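Local coordinates for protein HTP-2 (Caenorhabditis elegans, PDB 4TZM) that probably helps assemble the meiotic chromosome axis, its HORMA domain binding a short closure-motif peptide from its partner protein HTP-3, at residues 37-42 with 99-104; 48-53 with 125-130; 62-67 with 83-88. One frame throughout, in Å; residues are numbered along the deposited sequence.

Contact 1 of 3, residues 37-42 with 99-104; sequences RSSNFM and ATKDGF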
loop_
_atom_site.group_PDB
_atom_site.type_symbol
_atom_site.label_atom_id
_atom_site.label_comp_id
_atom_site.label_asym_id
_atom_site.label_seq_id
_atom_site.Cartn_x
_atom_site.Cartn_y
_atom_site.Cartn_z
ATOM N N ARG A 37 -4.086 -5.257 -15.308
ATOM C CA ARG A 37 -2.888 -5.763 -14.648
ATOM C C ARG A 37 -2.152 -4.660 -13.884
ATOM O O ARG A 37 -1.408 -4.939 -12.945
ATOM C CB ARG A 37 -1.965 -6.438 -15.667
ATOM C CG ARG A 37 -2.266 -7.923 -15.844
ATOM C CD ARG A 37 -1.370 -8.587 -16.878
ATOM N NE ARG A 37 -1.731 -8.212 -18.241
ATOM C CZ ARG A 37 -1.199 -8.752 -19.332
ATOM N NH1 ARG A 37 -0.276 -9.698 -19.224
ATOM N NH2 ARG A 37 -1.588 -8.348 -20.535
ATOM N N SER A 38 -2.377 -3.411 -14.280
ATOM C CA SER A 38 -1.868 -2.257 -13.543
ATOM C C SER A 38 -2.562 -2.176 -12.191
ATOM O O SER A 38 -1.961 -1.808 -11.174
ATOM C CB SER A 38 -2.096 -0.969 -14.334
ATOM O OG SER A 38 -1.925 0.179 -13.522
ATOM N N SER A 39 -3.842 -2.532 -12.211
ATOM C CA SER A 39 -4.706 -2.527 -11.044
ATOM C C SER A 39 -4.450 -3.760 -10.179
ATOM O O SER A 39 -4.457 -3.686 -8.948
ATOM C CB SER A 39 -6.167 -2.479 -11.486
ATOM O OG SER A 39 -7.014 -2.200 -10.392
ATOM N N ASN A 40 -4.217 -4.895 -10.832
ATOM C CA ASN A 40 -3.853 -6.110 -10.119
ATOM C C ASN A 40 -2.542 -5.921 -9.389
ATOM O O ASN A 40 -2.322 -6.503 -8.327
ATOM C CB ASN A 40 -3.752 -7.298 -11.076
ATOM C CG ASN A 40 -5.109 -7.809 -11.507
ATOM O OD1 ASN A 40 -6.085 -7.669 -10.778
ATOM N ND2 ASN A 40 -5.180 -8.402 -12.697
ATOM N N PHE A 41 -1.661 -5.104 -9.957
ATOM C CA PHE A 41 -0.402 -4.853 -9.290
ATOM C C PHE A 41 -0.601 -4.061 -7.995
ATOM O O PHE A 41 0.037 -4.355 -6.990
ATOM C CB PHE A 41 0.583 -4.112 -10.199
ATOM C CG PHE A 41 1.821 -3.690 -9.477
ATOM C CD1 PHE A 41 2.851 -4.589 -9.273
ATOM C CD2 PHE A 41 1.930 -2.419 -8.944
ATOM C CE1 PHE A 41 3.980 -4.219 -8.576
ATOM C CE2 PHE A 41 3.052 -2.045 -8.248
ATOM C CZ PHE A 41 4.082 -2.946 -8.062
ATOM N N MET A 42 -1.471 -3.054 -8.017
ATOM C CA MET A 42 -1.701 -2.237 -6.825
ATOM C C MET A 42 -2.286 -3.077 -5.689
ATOM O O MET A 42 -1.960 -2.872 -4.520
ATOM C CB MET A 42 -2.635 -1.061 -7.135
ATOM C CG MET A 42 -2.047 0.003 -8.055
ATOM S SD MET A 42 -0.445 0.614 -7.495
ATOM C CE MET A 42 -0.468 2.274 -8.147
ATOM N N ALA A 99 -11.057 -2.117 -4.948
ATOM C CA ALA A 99 -11.665 -0.819 -5.204
ATOM C C ALA A 99 -10.823 0.065 -6.134
ATOM O O ALA A 99 -11.308 1.093 -6.605
ATOM C CB ALA A 99 -11.926 -0.100 -3.891
ATOM N N THR A 100 -9.576 -0.316 -6.408
ATOM C CA THR A 100 -8.780 0.460 -7.362
ATOM C C THR A 100 -9.170 0.106 -8.795
ATOM O O THR A 100 -8.919 0.882 -9.716
ATOM C CB THR A 100 -7.247 0.260 -7.192
ATOM O OG1 THR A 100 -6.881 -1.085 -7.520
ATOM C CG2 THR A 100 -6.801 0.588 -5.777
ATOM N N LYS A 101 -9.785 -1.059 -8.983
ATOM C CA LYS A 101 -10.274 -1.444 -10.305
ATOM C C LYS A 101 -11.439 -0.557 -10.708
ATOM O O LYS A 101 -11.499 -0.060 -11.833
ATOM C CB LYS A 101 -10.694 -2.910 -10.331
ATOM C CG LYS A 101 -9.543 -3.854 -10.085
ATOM C CD LYS A 101 -9.939 -5.292 -10.278
ATOM C CE LYS A 101 -8.703 -6.161 -10.293
ATOM N NZ LYS A 101 -9.033 -7.606 -10.170
ATOM N N ASP A 102 -12.363 -0.359 -9.777
ATOM C CA ASP A 102 -13.481 0.547 -9.995
ATOM C C ASP A 102 -12.994 1.995 -10.031
ATOM O O ASP A 102 -13.630 2.856 -10.634
ATOM C CB ASP A 102 -14.536 0.371 -8.901
ATOM C CG ASP A 102 -15.002 -1.069 -8.753
ATOM O OD1 ASP A 102 -14.192 -1.992 -8.979
ATOM O OD2 ASP A 102 -16.183 -1.279 -8.399
ATOM N N GLY A 103 -11.865 2.254 -9.377
ATOM C CA GLY A 103 -11.310 3.593 -9.293
ATOM C C GLY A 103 -11.927 4.422 -8.182
ATOM O O GLY A 103 -12.054 5.639 -8.308
ATOM N N PHE A 104 -12.291 3.766 -7.083
ATOM C CA PHE A 104 -13.066 4.416 -6.028
ATOM C C PHE A 104 -12.263 4.684 -4.758
ATOM O O PHE A 104 -12.730 5.390 -3.864
ATOM C CB PHE A 104 -14.293 3.568 -5.679
ATOM C CG PHE A 104 -15.304 3.473 -6.788
ATOM C CD1 PHE A 104 -15.312 4.393 -7.829
ATOM C CD2 PHE A 104 -16.257 2.468 -6.784
ATOM C CE1 PHE A 104 -16.248 4.305 -8.848
ATOM C CE2 PHE A 104 -17.195 2.373 -7.799
ATOM C CZ PHE A 104 -17.190 3.292 -8.832
#

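Contact 2 of 3, residues 48-53 with 125-130; sequences VVFSAV and FSMKFI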
loop_
_atom_site.group_PDB
_atom_site.type_symbol
_atom_site.label_atom_id
_atom_site.label_comp_id
_atom_site.label_asym_id
_atom_site.label_seq_id
_atom_site.Cartn_x
_atom_site.Cartn_y
_atom_site.Cartn_z
ATOM N N VAL A 48 1.459 -6.529 0.113
ATOM C CA VAL A 48 2.857 -6.740 0.463
ATOM C C VAL A 48 3.377 -5.652 1.393
ATOM O O VAL A 48 3.992 -5.949 2.414
ATOM C CB VAL A 48 3.742 -6.811 -0.789
ATOM C CG1 VAL A 48 5.218 -6.801 -0.403
ATOM C CG2 VAL A 48 3.410 -8.057 -1.596
ATOM N N VAL A 49 3.120 -4.395 1.054
ATOM C CA VAL A 49 3.655 -3.292 1.841
ATOM C C VAL A 49 3.031 -3.244 3.233
ATOM O O VAL A 49 3.743 -3.125 4.224
ATOM C CB VAL A 49 3.459 -1.938 1.120
ATOM C CG1 VAL A 49 3.995 -0.803 1.974
ATOM C CG2 VAL A 49 4.172 -1.960 -0.218
ATOM N N PHE A 50 1.710 -3.368 3.318
ATOM C CA PHE A 50 1.054 -3.321 4.625
ATOM C C PHE A 50 1.355 -4.543 5.481
ATOM O O PHE A 50 1.328 -4.459 6.708
ATOM C CB PHE A 50 -0.454 -3.136 4.464
ATOM C CG PHE A 50 -0.839 -1.718 4.197
ATOM C CD1 PHE A 50 -0.596 -0.741 5.148
ATOM C CD2 PHE A 50 -1.407 -1.350 2.994
ATOM C CE1 PHE A 50 -0.930 0.578 4.912
ATOM C CE2 PHE A 50 -1.748 -0.030 2.750
ATOM C CZ PHE A 50 -1.506 0.935 3.711
ATOM N N SER A 51 1.657 -5.670 4.843
ATOM C CA SER A 51 2.143 -6.836 5.575
ATOM C C SER A 51 3.492 -6.536 6.203
ATOM O O SER A 51 3.728 -6.839 7.375
ATOM C CB SER A 51 2.262 -8.054 4.663
ATOM O OG SER A 51 0.987 -8.562 4.332
ATOM N N ALA A 52 4.379 -5.947 5.406
ATOM C CA ALA A 52 5.699 -5.556 5.873
ATOM C C ALA A 52 5.595 -4.585 7.044
ATOM O O ALA A 52 6.301 -4.730 8.036
ATOM C CB ALA A 52 6.504 -4.941 4.736
ATOM N N VAL A 53 4.700 -3.606 6.939
ATOM C CA VAL A 53 4.537 -2.626 8.009
ATOM C C VAL A 53 4.045 -3.279 9.297
ATOM O O VAL A 53 4.603 -3.039 10.369
ATOM C CB VAL A 53 3.556 -1.508 7.620
ATOM C CG1 VAL A 53 3.352 -0.563 8.796
ATOM C CG2 VAL A 53 4.068 -0.750 6.409
ATOM N N PHE A 125 0.609 4.900 8.538
ATOM C CA PHE A 125 1.190 4.510 7.261
ATOM C C PHE A 125 0.126 4.626 6.175
ATOM O O PHE A 125 -0.832 3.852 6.155
ATOM C CB PHE A 125 1.748 3.089 7.325
ATOM C CG PHE A 125 3.064 2.992 8.037
ATOM C CD1 PHE A 125 3.115 2.895 9.420
ATOM C CD2 PHE A 125 4.255 3.003 7.325
ATOM C CE1 PHE A 125 4.331 2.808 10.081
ATOM C CE2 PHE A 125 5.474 2.916 7.977
ATOM C CZ PHE A 125 5.513 2.818 9.358
ATOM N N SER A 126 0.293 5.596 5.280
ATOM C CA SER A 126 -0.744 5.911 4.300
ATOM C C SER A 126 -0.319 5.609 2.868
ATOM O O SER A 126 0.834 5.820 2.487
ATOM C CB SER A 126 -1.147 7.382 4.415
ATOM O OG SER A 126 -0.047 8.235 4.163
ATOM N N MET A 127 -1.263 5.105 2.081
ATOM C CA MET A 127 -1.042 4.883 0.658
ATOM C C MET A 127 -2.123 5.607 -0.148
ATOM O O MET A 127 -3.278 5.183 -0.178
ATOM C CB MET A 127 -1.032 3.383 0.338
ATOM C CG MET A 127 -0.515 3.051 -1.059
ATOM S SD MET A 127 -0.272 1.282 -1.353
ATOM C CE MET A 127 0.615 0.801 0.124
ATOM N N LYS A 128 -1.739 6.708 -0.789
ATOM C CA LYS A 128 -2.681 7.533 -1.542
ATOM C C LYS A 128 -2.571 7.258 -3.034
ATOM O O LYS A 128 -1.478 7.052 -3.556
ATOM C CB LYS A 128 -2.442 9.017 -1.262
ATOM C CG LYS A 128 -2.635 9.414 0.193
ATOM C CD LYS A 128 -2.201 10.850 0.442
ATOM C CE LYS A 128 -2.415 11.248 1.895
ATOM N NZ LYS A 128 -1.996 12.652 2.171
ATOM N N PHE A 129 -3.707 7.270 -3.722
ATOM C CA PHE A 129 -3.747 6.817 -5.104
ATOM C C PHE A 129 -4.086 7.923 -6.105
ATOM O O PHE A 129 -4.713 8.928 -5.765
ATOM C CB PHE A 129 -4.743 5.655 -5.232
ATOM C CG PHE A 129 -4.304 4.406 -4.513
ATOM C CD1 PHE A 129 -4.620 4.206 -3.176
ATOM C CD2 PHE A 129 -3.557 3.439 -5.172
ATOM C CE1 PHE A 129 -4.204 3.060 -2.511
ATOM C CE2 PHE A 129 -3.140 2.292 -4.515
ATOM C CZ PHE A 129 -3.463 2.104 -3.185
ATOM N N ILE A 130 -3.627 7.733 -7.338
ATOM C CA ILE A 130 -3.984 8.594 -8.456
ATOM C C ILE A 130 -4.393 7.704 -9.612
ATOM O O ILE A 130 -3.725 6.713 -9.906
ATOM C CB ILE A 130 -2.819 9.505 -8.895
ATOM C CG1 ILE A 130 -2.334 10.366 -7.729
ATOM C CG2 ILE A 130 -3.236 10.388 -10.072
ATOM C CD1 ILE A 130 -1.089 11.170 -8.036
#

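Contact 3 of 3, residues 62-67 with 83-88; sequences KEYFSK and NLRAHQ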
loop_
_atom_site.group_PDB
_atom_site.type_symbol
_atom_site.label_atom_id
_atom_site.label_comp_id
_atom_site.label_asym_id
_atom_site.label_seq_id
_atom_site.Cartn_x
_atom_site.Cartn_y
_atom_site.Cartn_z
ATOM N N LYS A 62 5.337 -12.718 14.380
ATOM C CA LYS A 62 5.788 -13.434 13.185
ATOM C C LYS A 62 4.956 -14.676 12.841
ATOM O O LYS A 62 5.064 -15.207 11.736
ATOM C CB LYS A 62 7.258 -13.837 13.343
ATOM C CG LYS A 62 7.520 -14.711 14.561
ATOM C CD LYS A 62 8.927 -15.288 14.552
ATOM C CE LYS A 62 9.111 -16.275 15.695
ATOM N NZ LYS A 62 10.438 -16.953 15.660
ATOM N N GLU A 63 4.143 -15.141 13.786
ATOM C CA GLU A 63 3.276 -16.299 13.563
ATOM C C GLU A 63 2.199 -16.014 12.509
ATOM O O GLU A 63 1.762 -16.915 11.786
ATOM C CB GLU A 63 2.616 -16.735 14.876
ATOM C CG GLU A 63 3.359 -17.838 15.633
ATOM C CD GLU A 63 4.753 -17.428 16.076
ATOM O OE1 GLU A 63 5.713 -18.169 15.779
ATOM O OE2 GLU A 63 4.892 -16.373 16.730
ATOM N N TYR A 64 1.784 -14.754 12.425
ATOM C CA TYR A 64 0.747 -14.331 11.489
ATOM C C TYR A 64 1.274 -14.151 10.066
ATOM O O TYR A 64 0.505 -13.874 9.142
ATOM C CB TYR A 64 0.116 -13.024 11.969
ATOM C CG TYR A 64 -0.607 -13.150 13.288
ATOM C CD1 TYR A 64 -1.579 -14.125 13.479
ATOM C CD2 TYR A 64 -0.308 -12.307 14.349
ATOM C CE1 TYR A 64 -2.242 -14.250 14.687
ATOM C CE2 TYR A 64 -0.965 -12.423 15.560
ATOM C CZ TYR A 64 -1.931 -13.397 15.724
ATOM O OH TYR A 64 -2.589 -13.521 16.925
ATOM N N PHE A 65 2.579 -14.320 9.892
ATOM C CA PHE A 65 3.214 -14.057 8.607
ATOM C C PHE A 65 3.952 -15.263 8.046
ATOM O O PHE A 65 4.145 -16.264 8.729
ATOM C CB PHE A 65 4.191 -12.897 8.735
ATOM C CG PHE A 65 3.565 -11.629 9.227
ATOM C CD1 PHE A 65 3.033 -10.705 8.335
ATOM C CD2 PHE A 65 3.509 -11.357 10.586
ATOM C CE1 PHE A 65 2.457 -9.528 8.796
ATOM C CE2 PHE A 65 2.936 -10.188 11.055
ATOM C CZ PHE A 65 2.409 -9.271 10.163
ATOM N N SER A 66 4.366 -15.152 6.790
ATOM C CA SER A 66 5.190 -16.171 6.158
ATOM C C SER A 66 6.307 -15.506 5.360
ATOM O O SER A 66 6.184 -14.350 4.953
ATOM C CB SER A 66 4.348 -17.073 5.257
ATOM O OG SER A 66 5.125 -18.155 4.777
ATOM N N LYS A 67 7.403 -16.229 5.151
ATOM C CA LYS A 67 8.543 -15.652 4.453
ATOM C C LYS A 67 8.354 -15.698 2.943
ATOM O O LYS A 67 8.065 -16.747 2.366
ATOM C CB LYS A 67 9.844 -16.361 4.840
ATOM C CG LYS A 67 11.088 -15.655 4.302
ATOM C CD LYS A 67 12.371 -16.267 4.841
ATOM C CE LYS A 67 13.594 -15.478 4.391
ATOM N NZ LYS A 67 14.861 -16.050 4.932
ATOM N N ASN A 83 -3.305 -18.902 8.799
ATOM C CA ASN A 83 -3.757 -18.300 10.048
ATOM C C ASN A 83 -5.044 -17.518 9.804
ATOM O O ASN A 83 -5.090 -16.653 8.925
ATOM C CB ASN A 83 -2.675 -17.390 10.633
ATOM C CG ASN A 83 -3.030 -16.869 12.015
ATOM O OD1 ASN A 83 -3.936 -16.048 12.172
ATOM N ND2 ASN A 83 -2.305 -17.332 13.023
ATOM N N LEU A 84 -6.082 -17.818 10.581
ATOM C CA LEU A 84 -7.413 -17.276 10.325
ATOM C C LEU A 84 -7.509 -15.768 10.537
ATOM O O LEU A 84 -8.123 -15.074 9.727
ATOM C CB LEU A 84 -8.454 -17.989 11.192
ATOM C CG LEU A 84 -9.017 -19.295 10.622
ATOM C CD1 LEU A 84 -9.921 -19.998 11.629
ATOM C CD2 LEU A 84 -9.769 -19.020 9.329
ATOM N N ARG A 85 -6.912 -15.258 11.610
ATOM C CA ARG A 85 -6.945 -13.815 11.852
ATOM C C ARG A 85 -6.099 -13.050 10.842
ATOM O O ARG A 85 -6.446 -11.937 10.457
ATOM C CB ARG A 85 -6.480 -13.469 13.269
ATOM C CG ARG A 85 -6.892 -12.053 13.656
ATOM C CD ARG A 85 -6.088 -11.496 14.810
ATOM N NE ARG A 85 -6.645 -10.229 15.274
ATOM C CZ ARG A 85 -6.131 -9.494 16.254
ATOM N NH1 ARG A 85 -5.033 -9.888 16.884
ATOM N NH2 ARG A 85 -6.716 -8.357 16.604
ATOM N N ALA A 86 -4.988 -13.646 10.423
ATOM C CA ALA A 86 -4.126 -13.015 9.431
ATOM C C ALA A 86 -4.849 -13.015 8.098
ATOM O O ALA A 86 -4.754 -12.067 7.331
ATOM C CB ALA A 86 -2.799 -13.738 9.323
ATOM N N HIS A 87 -5.598 -14.086 7.846
ATOM C CA HIS A 87 -6.394 -14.221 6.632
ATOM C C HIS A 87 -7.489 -13.148 6.555
ATOM O O HIS A 87 -7.775 -12.615 5.481
ATOM C CB HIS A 87 -7.008 -15.628 6.568
ATOM C CG HIS A 87 -7.633 -15.969 5.249
ATOM N ND1 HIS A 87 -8.052 -17.244 4.935
ATOM C CD2 HIS A 87 -7.913 -15.206 4.167
ATOM C CE1 HIS A 87 -8.565 -17.251 3.718
ATOM N NE2 HIS A 87 -8.493 -16.026 3.231
ATOM N N GLN A 88 -8.087 -12.826 7.698
ATOM C CA GLN A 88 -9.154 -11.831 7.762
ATOM C C GLN A 88 -8.616 -10.438 7.457
ATOM O O GLN A 88 -9.297 -9.624 6.838
ATOM C CB GLN A 88 -9.818 -11.857 9.141
ATOM C CG GLN A 88 -11.055 -10.980 9.299
ATOM C CD GLN A 88 -11.743 -11.194 10.644
ATOM O OE1 GLN A 88 -11.220 -11.883 11.524
ATOM N NE2 GLN A 88 -12.922 -10.605 10.803
#

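Contact 1 of 3, residues 37-42 with 99-104
Ser39 and Asn40 face Thr100 and Lys101 through two polar links between helices that come close together, Ser39 CA and Lys101 CA being 5.7 Å apart. In the first link, Ser39 OG donates to Thr100 OG1 at 3.1 Å. Thr100 OG1 is also bonded to Gly97 O in the preceding turn, which ties the hydroxyl back to its own helix. The second link is weak: Lys101 NZ reaches Asn40 OD1 at 3.0 Å, but Lys101 CE is almost as near to that oxygen, at 3.1 Å, so OD1 lies beside the CE-NZ bond. The lysine chain is extended beyond CG and reaches across to Asn40.

The remaining contacts set carbon against hydroxyl oxygen: Lys101 CG is 3.0 Å from Ser39 OG, and Met42 CB stands 4.3 Å from Thr100 OG1.

The contact joins the N-terminal part of helix 35-56 to the C-terminal end of helix 84-102, which a Schellman motif at Gly103 ends just after Lys101. Ser39 and Met42 also touch His240 of strand 240-248, while Phe41 packs on Val167 and Met171 of helix 164-185.

Contact 2 of 3, residues 48-53 with 125-130
Val53 sets one methyl over the ring of Phe125, a CH-pi contact: CG1 is 3.6 Å from the ring centroid and 14° off the ring normal. Its distances to ring atoms agree with a central seat, Phe125 CD1 being nearest to Val53 CG1 at 3.5 Å. CG1 lies anti to the backbone N of Val53, while the second branch, Val53 CG2, is anti to the carbonyl carbon and reaches the ring margin, 3.9 Å from Phe125 CD2.

Phe50 uses its ring differently. Phe50 CE1 meets Phe125 O at 3.5 Å, with that oxygen in the plane of the ring, so the aromatic edge and not a face is turned to the carbonyl. At the other margin, Phe50 CE2 is 3.6 Å from Met127 CE, an oblique approach. Met127 runs extended through its first two torsions and then bends at the last (chi3 -47°), which brings Met127 CE against both Phe50 and Val49, 4.1 Å from Val49 CB.

Helix 48-53 runs nearly antiparallel to strand 125-130, at 172° with axes 10.4 Å apart, and so lies along the sheet. The strand bonds to strands 105-113 and 240-248, and helix 164-185 reaches the same core, with Ile174 on Val49 and Leu181 and Cys182 on Phe125.

Contact 3 of 3, residues 62-67 with 83-88
Tyr64 packs against Asn83, the N-cap of helix 84-102 in the HORMA domain, and against Ala86 in the first turn of that helix. Strand 65-69, which begins in segment 62-67, pairs with 75-79 as a hairpin before the chain enters the helix, so the contact brings the entry of the hairpin against the start of the helix that follows it.

No hydrogen bond crosses the contact; the capping bond lies inside 83-88 and holds the Asn83 amide where Tyr64 meets it. Ala86 N donates to Asn83 OD1 at 3.2 Å, with an N-H...O angle of 160° and the donor tilted 24° from the carbonyl plane. The cap side chain thus takes up an N-H of the first turn, while His87 N bonds to the backbone oxygen of Asn83.

The aromatic contact is edge-on. The Tyr64 ring and the Asn83 amide stand 86° apart, and Asn83 CG lies in the plane of the ring, at its edge. Tyr64 CD1 sits off the amide plane and almost evenly between the two polar atoms, 3.3 Å from both OD1 and ND2 of Asn83. CG of Asn83 is anti to its own backbone N, a setting that lets one amide both cap the helix and meet the ring. Replacing Asn83 with an alanine would probably leave Ala86 N without its cap and open a gap beside the Tyr64 ring edge.

Charged groups play a lesser part. The Arg85 guanidinium turns an edge toward Tyr64 OH at a distance too long for a bond, while Arg85 NH2 makes a weak hydrogen bond to the backbone of the bound peptide.

The apolar contact is Ala86 CB to Tyr64 CB at 4.0 Å; Ala86 also touches Leu79 of the hairpin. Separately, the same Ala86 CB abuts the carbonyl oxygen Tyr64 O at 3.3 Å.

In the fold
Contacts 1 and 2 share helix 35-56, contacts 1 and 3 helix 84-102; contact 3 nests in the chain loops of both others. Contact 2 is core, its centre about 3 Å from the chain centre, and almost wholly apolar and aromatic, with one ring edge against a backbone carbonyl. Contact 1, also buried, with its centre about 12 Å from that point, relies on a hydroxyl-hydroxyl hydrogen bond and a weak lysine-to-asparagine one; contact 3, at the surface with its centre about 18 Å out, rests on a ring edge meeting the amide that caps the helix. Phe129 CE2 links contacts 1 and 2, 4.2 Å from Thr100 CG2; Phe65 CE1, 3.3 Å from Ser51 O, links 2 and 3.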